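Local coordinates for protein acetate CoA-transferase subunit beta (Escherichia coli DH5[alpha], PDB 5DBN) that transfers coenzyme A from acetyl-CoA to acetoacetate and other short-chain fatty acids through a covalent enzyme-CoA intermediate, activating them for degradation, at residues A8-V11 / A12-R16; M126-V129 / T130-K134; G189-L192 / A193-R196; A206-L209 / N210-R213. One frame throughout, in Å; residues are numbered along the deposited sequence.

Contact 1: A8-V11 / A12-R16; sequences ARRV and AQELR
The last turn of helix 3-12, and the loop that leads on from it toward strand 20-23, are joined on one flank by a salt bridge between R10 and E14. R10 grips a single oxygen with its two terminal nitrogens: NH2 lies 3.2 Å and NH1 3.3 Å from E14 OE1. That oxygen stays close to the guanidinium plane, using its anti lone pair toward NH1 and being met nearly along its C-O axis by NH2, while the guanidinium and carboxylate planes are turned 34° apart. The R10 chain leaves with CG anti to the backbone N and then bends at its second torsion (chi2 57°), which turns the long arm along the helix flank toward E14; E14 bends likewise, so the two charged groups meet one turn apart. Arginine suits the place because its several N-H groups can serve more than one acid: R10 NH2 also pairs with E185, while E14 is shared with K134 and R175. This mixed network probably keeps both groups ionised.

Under the side chains the backbone winds on, with A12 N 2.9 Å from A8 O and E14 N 2.9 Å from V11 O in hydrogen bonds. On the buried flank the apolar residues divide the work: V11 and L15 face the central mixed sheet, V11 packing against V97, I136 and V168 of strands 95-98, 135-138 and 166-168 and L15 meeting A95, while A12 rests on V31 and Y34 of a loop, and so this end of the helix is seated on the sheet.

Contact 2: M126-V129 / T130-K134; sequences MDLV and TGSRK
S132, just past helix 125-131, turns its side chain back to L128. Its CB already lies close to L128 O, and the next atom, OG, donates a hydrogen bond of 2.7 Å to that same L128 O. With chi1 at -65°, OG stands beside its own backbone N, so both can be aimed at one acceptor: S132 N also bonds L128 O, at 3.0 Å. The two donors approach from opposite faces of the carbonyl plane, and the carbonyl oxygen of buried L128 is thus held by two bonds. S132 OG also comes within 4.1 Å of L128 CD2. A short hydroxyl side chain suits this position because it reaches a carbonyl one turn back. One step earlier, G131 N bonds D127 O at 2.9 Å. The D127 carboxylate itself turns elsewhere, taking hydrogen bonds from a chain of another protein in the assembly.

L128 packs on I88 of helix 81-89, and its side chain comes within about 4 Å of that of E46, the predicted active-site residue. Serine is commonly used in this way at helix ends: the first non-helical residue completes the helical pattern with its N-H, and its hydroxyl adds a second bond to the same oxygen, here on the helix that borders the probable catalytic site.

Contact 3: G189-L192 / A193-R196; sequences GCDL and ATVR
The guanidinium of R196 carries L192 on one face: CD1 of the leucine sits 4.2 Å above the plane, over its centre, and L192 CD2 comes to 3.4 Å from R196 NH2. Bends at both chi2 and chi3 of the arginine fold its flat end back along the helix surface onto the residue one turn earlier, so that the apolar branches of L192 lie against a broad, weakly hydrated face. Leucine suits the place doubly, since it also packs on L183, I186 and V205 beneath the helix.

The other flat group is the carboxylate of D191, and one of its oxygens does the work. D191 OD1 is reached nearly along its C-O axis by T194 N at 3.0 Å, and by T194 OG1 at 2.8 Å from 43° above the carboxylate plane; both donors come from the same face. The aspartate sets CG between its backbone N and carbonyl carbon (chi1 47°), which carries OD1 round to the open first turn. There the negative oxygen should also interact well with the helix dipole. Threonine offers a hydroxyl next to its amide, doubling the grip.

Flanking this polar pair, C190 SG lies 3.8 Å from V195 CG2, an apolar touch between the residue before the cap and the fourth of the helix. After a weak first bond from V195 N to D191 O, R196 N bonds L192 O at 2.9 Å. Together these features make an Asp N-cap with a hydrophobic staple, starting helix 192-197 after strand 180-186.

Contact 4: A206-L209 / N210-R213; sequences AADL and NTQR
D208 and R213 meet in a salt bridge across the C-terminal loop that follows strand 204-205, where a type I beta turn from A206 to L209 comes directly after the last strand. D208 OD2 lies obliquely to the guanidinium, 3.1 Å from R213 NE and 3.0 Å from R213 NH2. Both hydrogen bonds are weak, bent to about 130° at the hydrogen, and the carboxylate and guanidinium planes stand 58° apart, so charge attraction probably contributes more than directional bonding. The long chain of R213, bent at chi2, reaches back over five residues, a span for which arginine is well suited.

What brings the two ends together is the backbone between them. The turn places D208 at its third position and is closed by a weak bond of 3.4 Å from L209 N to A206 O; A206 in turn is tied through its backbone to L183 of strand 180-186. After L209, N210 takes up left-handed helical angles (phi 58°), a conformation asparagine tolerates better than most residues, and this reverses the path. All of this lies at the surface, where D208, T211 and R213 also touch a crystal neighbour, so the loop may be less fixed in solution. T211 pins the bend: its hydroxyl, set between its own backbone N and carbonyl carbon, donates from OG1 to D208 O at 2.7 Å.

Of the four contacts only 1 and 2 touch. Their centres are 18 Å apart, and a salt bridge of 2.8 Å between E14 OE2 and K134 NZ ties the loop after helix 3-12 to the start of strand 135-138. Contacts 3 and 4 lie near the edge of the eight-stranded sheet formed by strand 204-205, their nearest atoms about 6 Å apart, and both lean on L183: L192 by its side chain, A206 by its backbone. Contact 4 also comes to about 9 Å from contact 1 at nearest atoms. Contact 2 is the one beside the predicted active-site residue E46; contacts 2 and 3, on opposite sides of the chain's centre, have their own centres about 30 Å apart.

Contact 1: A8-V11 / A12-R16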
loop_
_atom_site.group_PDB
_atom_site.type_symbol
_atom_site.label_atom_id
_atom_site.label_comp_id
_atom_site.label_asym_id
_atom_site.label_seq_id
_atom_site.Cartn_x
_atom_site.Cartn_y
_atom_site.Cartn_z
ATOM N N ALA B 8 -5.400 23.786 25.882
ATOM C CA ALA B 8 -4.754 22.478 25.873
ATOM C C ALA B 8 -5.302 21.594 26.985
ATOM O O ALA B 8 -5.547 20.403 26.787
ATOM C CB ALA B 8 -3.251 22.629 26.015
ATOM N N ARG B 9 -5.485 22.189 28.157
ATOM C CA ARG B 9 -6.020 21.478 29.310
ATOM C C ARG B 9 -7.422 20.945 29.022
ATOM O O ARG B 9 -7.726 19.790 29.315
ATOM C CB ARG B 9 -6.039 22.401 30.530
ATOM C CG ARG B 9 -6.561 21.774 31.810
ATOM C CD ARG B 9 -6.403 22.741 32.976
ATOM N NE ARG B 9 -6.909 22.199 34.234
ATOM C CZ ARG B 9 -6.809 22.817 35.409
ATOM N NH1 ARG B 9 -6.222 24.005 35.493
ATOM N NH2 ARG B 9 -7.298 22.250 36.505
ATOM N N ARG B 10 -8.276 21.787 28.446
ATOM C CA ARG B 10 -9.636 21.371 28.118
ATOM C C ARG B 10 -9.664 20.266 27.059
ATOM O O ARG B 10 -10.417 19.301 27.186
ATOM C CB ARG B 10 -10.468 22.570 27.648
ATOM C CG ARG B 10 -11.890 22.211 27.212
ATOM C CD ARG B 10 -12.667 21.493 28.312
ATOM N NE ARG B 10 -13.932 20.943 27.831
ATOM C CZ ARG B 10 -14.068 19.738 27.280
ATOM N NH1 ARG B 10 -13.017 18.945 27.117
ATOM N NH2 ARG B 10 -15.261 19.326 26.878
ATOM N N VAL B 11 -8.850 20.409 26.017
ATOM C CA VAL B 11 -8.772 19.395 24.970
ATOM C C VAL B 11 -8.296 18.061 25.543
ATOM O O VAL B 11 -8.789 16.999 25.159
ATOM C CB VAL B 11 -7.833 19.834 23.822
ATOM C CG1 VAL B 11 -7.601 18.694 22.835
ATOM C CG2 VAL B 11 -8.404 21.044 23.095
ATOM N N ALA B 12 -7.335 18.123 26.459
ATOM C CA ALA B 12 -6.803 16.922 27.092
ATOM C C ALA B 12 -7.900 16.139 27.807
ATOM O O ALA B 12 -7.889 14.908 27.822
ATOM C CB ALA B 12 -5.696 17.289 28.068
ATOM N N GLN B 13 -8.845 16.861 28.401
ATOM C CA GLN B 13 -9.961 16.238 29.107
ATOM C C GLN B 13 -10.958 15.584 28.147
ATOM O O GLN B 13 -11.803 14.794 28.567
ATOM C CB GLN B 13 -10.675 17.271 29.983
ATOM C CG GLN B 13 -9.857 17.718 31.189
ATOM C CD GLN B 13 -10.515 18.838 31.975
ATOM O OE1 GLN B 13 -11.494 19.437 31.528
ATOM N NE2 GLN B 13 -9.978 19.125 33.155
ATOM N N GLU B 14 -10.848 15.899 26.860
ATOM C CA GLU B 14 -11.760 15.347 25.858
ATOM C C GLU B 14 -11.339 13.947 25.436
ATOM O O GLU B 14 -12.176 13.126 25.060
ATOM C CB GLU B 14 -11.817 16.253 24.626
ATOM C CG GLU B 14 -12.887 15.867 23.614
ATOM C CD GLU B 14 -14.299 16.075 24.130
ATOM O OE1 GLU B 14 -14.472 16.784 25.144
ATOM O OE2 GLU B 14 -15.236 15.522 23.517
ATOM N N LEU B 15 -10.039 13.683 25.498
ATOM C CA LEU B 15 -9.496 12.412 25.045
ATOM C C LEU B 15 -9.886 11.274 25.981
ATOM O O LEU B 15 -9.942 11.453 27.198
ATOM C CB LEU B 15 -7.973 12.496 24.939
ATOM C CG LEU B 15 -7.426 13.652 24.099
ATOM C CD1 LEU B 15 -5.907 13.654 24.120
ATOM C CD2 LEU B 15 -7.944 13.576 22.671
ATOM N N ARG B 16 -10.148 10.105 25.401
ATOM C CA ARG B 16 -10.489 8.913 26.173
ATOM C C ARG B 16 -9.308 7.955 26.283
ATOM O O ARG B 16 -8.421 7.932 25.428
ATOM C CB ARG B 16 -11.695 8.187 25.568
ATOM C CG ARG B 16 -13.030 8.902 25.768
ATOM C CD ARG B 16 -14.182 8.097 25.176
ATOM N NE ARG B 16 -15.487 8.708 25.430
ATOM C CZ ARG B 16 -16.028 9.695 24.721
ATOM N NH1 ARG B 16 -15.387 10.217 23.683
ATOM N NH2 ARG B 16 -17.225 10.160 25.058
#

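Contact 2: M126-V129 / T130-K134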
loop_
_atom_site.group_PDB
_atom_site.type_symbol
_atom_site.label_atom_id
_atom_site.label_comp_id
_atom_site.label_asym_id
_atom_site.label_seq_id
_atom_site.Cartn_x
_atom_site.Cartn_y
_atom_site.Cartn_z
ATOM N N MET B 126 -4.684 18.122 5.706
ATOM C CA MET B 126 -5.893 17.783 4.978
ATOM C C MET B 126 -6.282 16.337 5.233
ATOM O O MET B 126 -7.409 16.079 5.608
ATOM C CB MET B 126 -5.729 18.021 3.479
ATOM C CG MET B 126 -5.383 19.450 3.123
ATOM S SD MET B 126 -5.793 19.845 1.411
ATOM C CE MET B 126 -5.265 21.551 1.314
ATOM N N ASP B 127 -5.348 15.406 5.074
ATOM C CA ASP B 127 -5.629 13.997 5.349
ATOM C C ASP B 127 -6.104 13.793 6.785
ATOM O O ASP B 127 -7.042 13.037 7.038
ATOM C CB ASP B 127 -4.392 13.137 5.090
ATOM C CG ASP B 127 -3.976 13.141 3.635
ATOM O OD1 ASP B 127 -4.590 12.409 2.831
ATOM O OD2 ASP B 127 -3.029 13.881 3.294
ATOM N N LEU B 128 -5.447 14.471 7.719
ATOM C CA LEU B 128 -5.777 14.349 9.133
ATOM C C LEU B 128 -7.222 14.763 9.430
ATOM O O LEU B 128 -7.925 14.067 10.166
ATOM C CB LEU B 128 -4.811 15.180 9.982
ATOM C CG LEU B 128 -3.491 14.504 10.369
ATOM C CD1 LEU B 128 -2.470 15.517 10.868
ATOM C CD2 LEU B 128 -3.723 13.432 11.422
ATOM N N VAL B 129 -7.667 15.893 8.885
ATOM C CA VAL B 129 -9.016 16.373 9.185
ATOM C C VAL B 129 -10.132 15.622 8.435
ATOM O O VAL B 129 -11.259 15.584 8.925
ATOM C CB VAL B 129 -9.151 17.901 8.912
ATOM C CG1 VAL B 129 -8.190 18.683 9.796
ATOM C CG2 VAL B 129 -8.910 18.232 7.462
ATOM N N THR B 130 -9.855 15.042 7.264
ATOM C CA THR B 130 -10.876 14.209 6.601
ATOM C C THR B 130 -10.908 12.800 7.188
ATOM O O THR B 130 -11.947 12.145 7.177
ATOM C CB THR B 130 -10.708 14.050 5.050
ATOM O OG1 THR B 130 -10.552 12.663 4.726
ATOM C CG2 THR B 130 -9.546 14.791 4.503
ATOM N N GLY B 131 -9.766 12.331 7.682
ATOM C CA GLY B 131 -9.636 10.946 8.106
ATOM C C GLY B 131 -9.896 10.670 9.577
ATOM O O GLY B 131 -10.429 9.613 9.921
ATOM N N SER B 132 -9.519 11.599 10.448
ATOM C CA SER B 132 -9.640 11.378 11.886
ATOM C C SER B 132 -11.099 11.223 12.303
ATOM O O SER B 132 -11.976 11.913 11.787
ATOM C CB SER B 132 -8.996 12.527 12.663
ATOM O OG SER B 132 -7.600 12.571 12.438
ATOM N N ARG B 133 -11.358 10.325 13.247
ATOM C CA ARG B 133 -12.722 10.114 13.723
ATOM C C ARG B 133 -13.254 11.345 14.442
ATOM O O ARG B 133 -14.437 11.662 14.339
ATOM C CB ARG B 133 -12.799 8.907 14.657
ATOM C CG ARG B 133 -12.687 7.565 13.973
ATOM C CD ARG B 133 -13.054 6.460 14.947
ATOM N NE ARG B 133 -12.933 5.130 14.361
ATOM C CZ ARG B 133 -13.263 4.005 14.989
ATOM N NH1 ARG B 133 -13.736 4.046 16.230
ATOM N NH2 ARG B 133 -13.121 2.836 14.376
ATOM N N LYS B 134 -12.380 12.029 15.173
ATOM C CA LYS B 134 -12.744 13.285 15.817
ATOM C C LYS B 134 -11.727 14.369 15.507
ATOM O O LYS B 134 -10.539 14.226 15.789
ATOM C CB LYS B 134 -12.868 13.104 17.331
ATOM C CG LYS B 134 -13.323 14.367 18.044
ATOM C CD LYS B 134 -13.447 14.169 19.542
ATOM C CE LYS B 134 -14.849 13.738 19.925
ATOM N NZ LYS B 134 -15.020 13.668 21.403
#

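Contact 3: G189-L192 / A193-R196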
loop_
_atom_site.group_PDB
_atom_site.type_symbol
_atom_site.label_atom_id
_atom_site.label_comp_id
_atom_site.label_asym_id
_atom_site.label_seq_id
_atom_site.Cartn_x
_atom_site.Cartn_y
_atom_site.Cartn_z
ATOM N N GLY B 189 -15.339 33.251 34.021
ATOM C CA GLY B 189 -14.971 34.652 33.921
ATOM C C GLY B 189 -15.458 35.271 32.623
ATOM O O GLY B 189 -15.230 36.454 32.368
ATOM N N CYS B 190 -16.141 34.465 31.813
ATOM C CA CYS B 190 -16.689 34.913 30.535
ATOM C C CYS B 190 -18.198 34.691 30.517
ATOM O O CYS B 190 -18.721 33.891 31.293
ATOM C CB CYS B 190 -16.021 34.165 29.378
ATOM S SG CYS B 190 -16.381 34.828 27.734
ATOM N N ASP B 191 -18.892 35.418 29.644
ATOM C CA ASP B 191 -20.342 35.298 29.506
ATOM C C ASP B 191 -20.743 35.099 28.047
ATOM O O ASP B 191 -19.923 35.241 27.141
ATOM C CB ASP B 191 -21.044 36.529 30.083
ATOM C CG ASP B 191 -20.412 37.827 29.630
ATOM O OD1 ASP B 191 -20.632 38.219 28.464
ATOM O OD2 ASP B 191 -19.704 38.461 30.441
ATOM N N LEU B 192 -22.011 34.769 27.831
ATOM C CA LEU B 192 -22.522 34.488 26.494
ATOM C C LEU B 192 -22.434 35.689 25.556
ATOM O O LEU B 192 -22.194 35.530 24.360
ATOM C CB LEU B 192 -23.978 34.024 26.581
ATOM C CG LEU B 192 -24.681 33.756 25.247
ATOM C CD1 LEU B 192 -23.940 32.706 24.431
ATOM C CD2 LEU B 192 -26.121 33.337 25.485
ATOM N N ALA B 193 -22.643 36.885 26.094
ATOM C CA ALA B 193 -22.647 38.095 25.277
ATOM C C ALA B 193 -21.267 38.412 24.710
ATOM O O ALA B 193 -21.150 38.874 23.575
ATOM C CB ALA B 193 -23.160 39.270 26.087
ATOM N N THR B 194 -20.226 38.165 25.500
ATOM C CA THR B 194 -18.858 38.401 25.051
ATOM C C THR B 194 -18.499 37.446 23.916
ATOM O O THR B 194 -17.897 37.850 22.920
ATOM C CB THR B 194 -17.843 38.233 26.195
ATOM O OG1 THR B 194 -18.247 39.025 27.318
ATOM C CG2 THR B 194 -16.452 38.666 25.746
ATOM N N VAL B 195 -18.867 36.179 24.079
ATOM C CA VAL B 195 -18.623 35.165 23.058
ATOM C C VAL B 195 -19.370 35.532 21.781
ATOM O O VAL B 195 -18.814 35.460 20.685
ATOM C CB VAL B 195 -19.057 33.757 23.532
ATOM C CG1 VAL B 195 -18.882 32.727 22.417
ATOM C CG2 VAL B 195 -18.268 33.341 24.763
ATOM N N ARG B 196 -20.629 35.928 21.933
ATOM C CA ARG B 196 -21.448 36.344 20.801
ATOM C C ARG B 196 -20.789 37.521 20.084
ATOM O O ARG B 196 -20.694 37.542 18.858
ATOM C CB ARG B 196 -22.853 36.729 21.269
ATOM C CG ARG B 196 -23.896 36.701 20.171
ATOM C CD ARG B 196 -24.664 35.389 20.166
ATOM N NE ARG B 196 -25.629 35.321 21.261
ATOM C CZ ARG B 196 -26.503 34.333 21.430
ATOM N NH1 ARG B 196 -26.540 33.317 20.575
ATOM N NH2 ARG B 196 -27.344 34.362 22.456
#

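Contact 4: A206-L209 / N210-R213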
loop_
_atom_site.group_PDB
_atom_site.type_symbol
_atom_site.label_atom_id
_atom_site.label_comp_id
_atom_site.label_asym_id
_atom_site.label_seq_id
_atom_site.Cartn_x
_atom_site.Cartn_y
_atom_site.Cartn_z
ATOM N N ALA B 206 -26.722 25.690 23.949
ATOM C CA ALA B 206 -27.311 24.547 24.636
ATOM C C ALA B 206 -28.160 25.014 25.811
ATOM O O ALA B 206 -27.748 25.885 26.576
ATOM C CB ALA B 206 -26.229 23.597 25.110
ATOM N N ALA B 207 -29.349 24.436 25.943
ATOM C CA ALA B 207 -30.272 24.811 27.009
ATOM C C ALA B 207 -29.716 24.424 28.375
ATOM O O ALA B 207 -29.869 25.164 29.348
ATOM C CB ALA B 207 -31.629 24.159 26.789
ATOM N N ASP B 208 -29.071 23.262 28.436
ATOM C CA ASP B 208 -28.522 22.741 29.684
ATOM C C ASP B 208 -27.068 23.168 29.867
ATOM O O ASP B 208 -26.230 22.384 30.311
ATOM C CB ASP B 208 -28.634 21.213 29.714
ATOM C CG ASP B 208 -27.820 20.543 28.620
ATOM O OD1 ASP B 208 -27.543 21.196 27.592
ATOM O OD2 ASP B 208 -27.461 19.358 28.788
ATOM N N LEU B 209 -26.780 24.420 29.525
ATOM C CA LEU B 209 -25.437 24.969 29.672
ATOM C C LEU B 209 -25.010 25.000 31.139
ATOM O O LEU B 209 -25.786 25.391 32.012
ATOM C CB LEU B 209 -25.376 26.382 29.080
ATOM C CG LEU B 209 -23.981 26.964 28.855
ATOM C CD1 LEU B 209 -23.313 26.292 27.672
ATOM C CD2 LEU B 209 -24.063 28.468 28.644
ATOM N N ASN B 210 -23.771 24.588 31.396
ATOM C CA ASN B 210 -23.218 24.568 32.748
ATOM C C ASN B 210 -24.051 23.713 33.705
ATOM O O ASN B 210 -24.517 24.196 34.737
ATOM C CB ASN B 210 -23.097 25.998 33.290
ATOM C CG ASN B 210 -22.185 26.091 34.502
ATOM O OD1 ASN B 210 -21.150 25.428 34.568
ATOM N ND2 ASN B 210 -22.568 26.914 35.471
ATOM N N THR B 211 -24.233 22.441 33.358
ATOM C CA THR B 211 -24.945 21.501 34.220
ATOM C C THR B 211 -24.184 20.185 34.288
ATOM O O THR B 211 -23.457 19.832 33.359
ATOM C CB THR B 211 -26.377 21.227 33.724
ATOM O OG1 THR B 211 -26.334 20.681 32.398
ATOM C CG2 THR B 211 -27.203 22.509 33.724
ATOM N N GLN B 212 -24.353 19.462 35.389
ATOM C CA GLN B 212 -23.635 18.215 35.579
ATOM C C GLN B 212 -24.228 17.141 34.670
ATOM O O GLN B 212 -25.432 17.138 34.412
ATOM C CB GLN B 212 -23.691 17.764 37.041
ATOM C CG GLN B 212 -22.754 16.621 37.312
ATOM C CD GLN B 212 -21.319 17.099 37.224
ATOM O OE1 GLN B 212 -20.928 18.026 37.931
ATOM N NE2 GLN B 212 -20.550 16.530 36.305
ATOM N N ARG B 213 -23.381 16.233 34.188
ATOM C CA ARG B 213 -23.838 15.087 33.402
ATOM C C ARG B 213 -23.314 13.781 33.996
ATOM O O ARG B 213 -22.292 13.766 34.683
ATOM C CB ARG B 213 -23.387 15.218 31.941
ATOM C CG ARG B 213 -24.511 15.481 30.944
ATOM C CD ARG B 213 -24.387 16.854 30.303
ATOM N NE ARG B 213 -25.428 17.086 29.300
ATOM C CZ ARG B 213 -25.316 16.793 28.006
ATOM N NH1 ARG B 213 -24.204 16.253 27.525
ATOM N NH2 ARG B 213 -26.326 17.045 27.184
#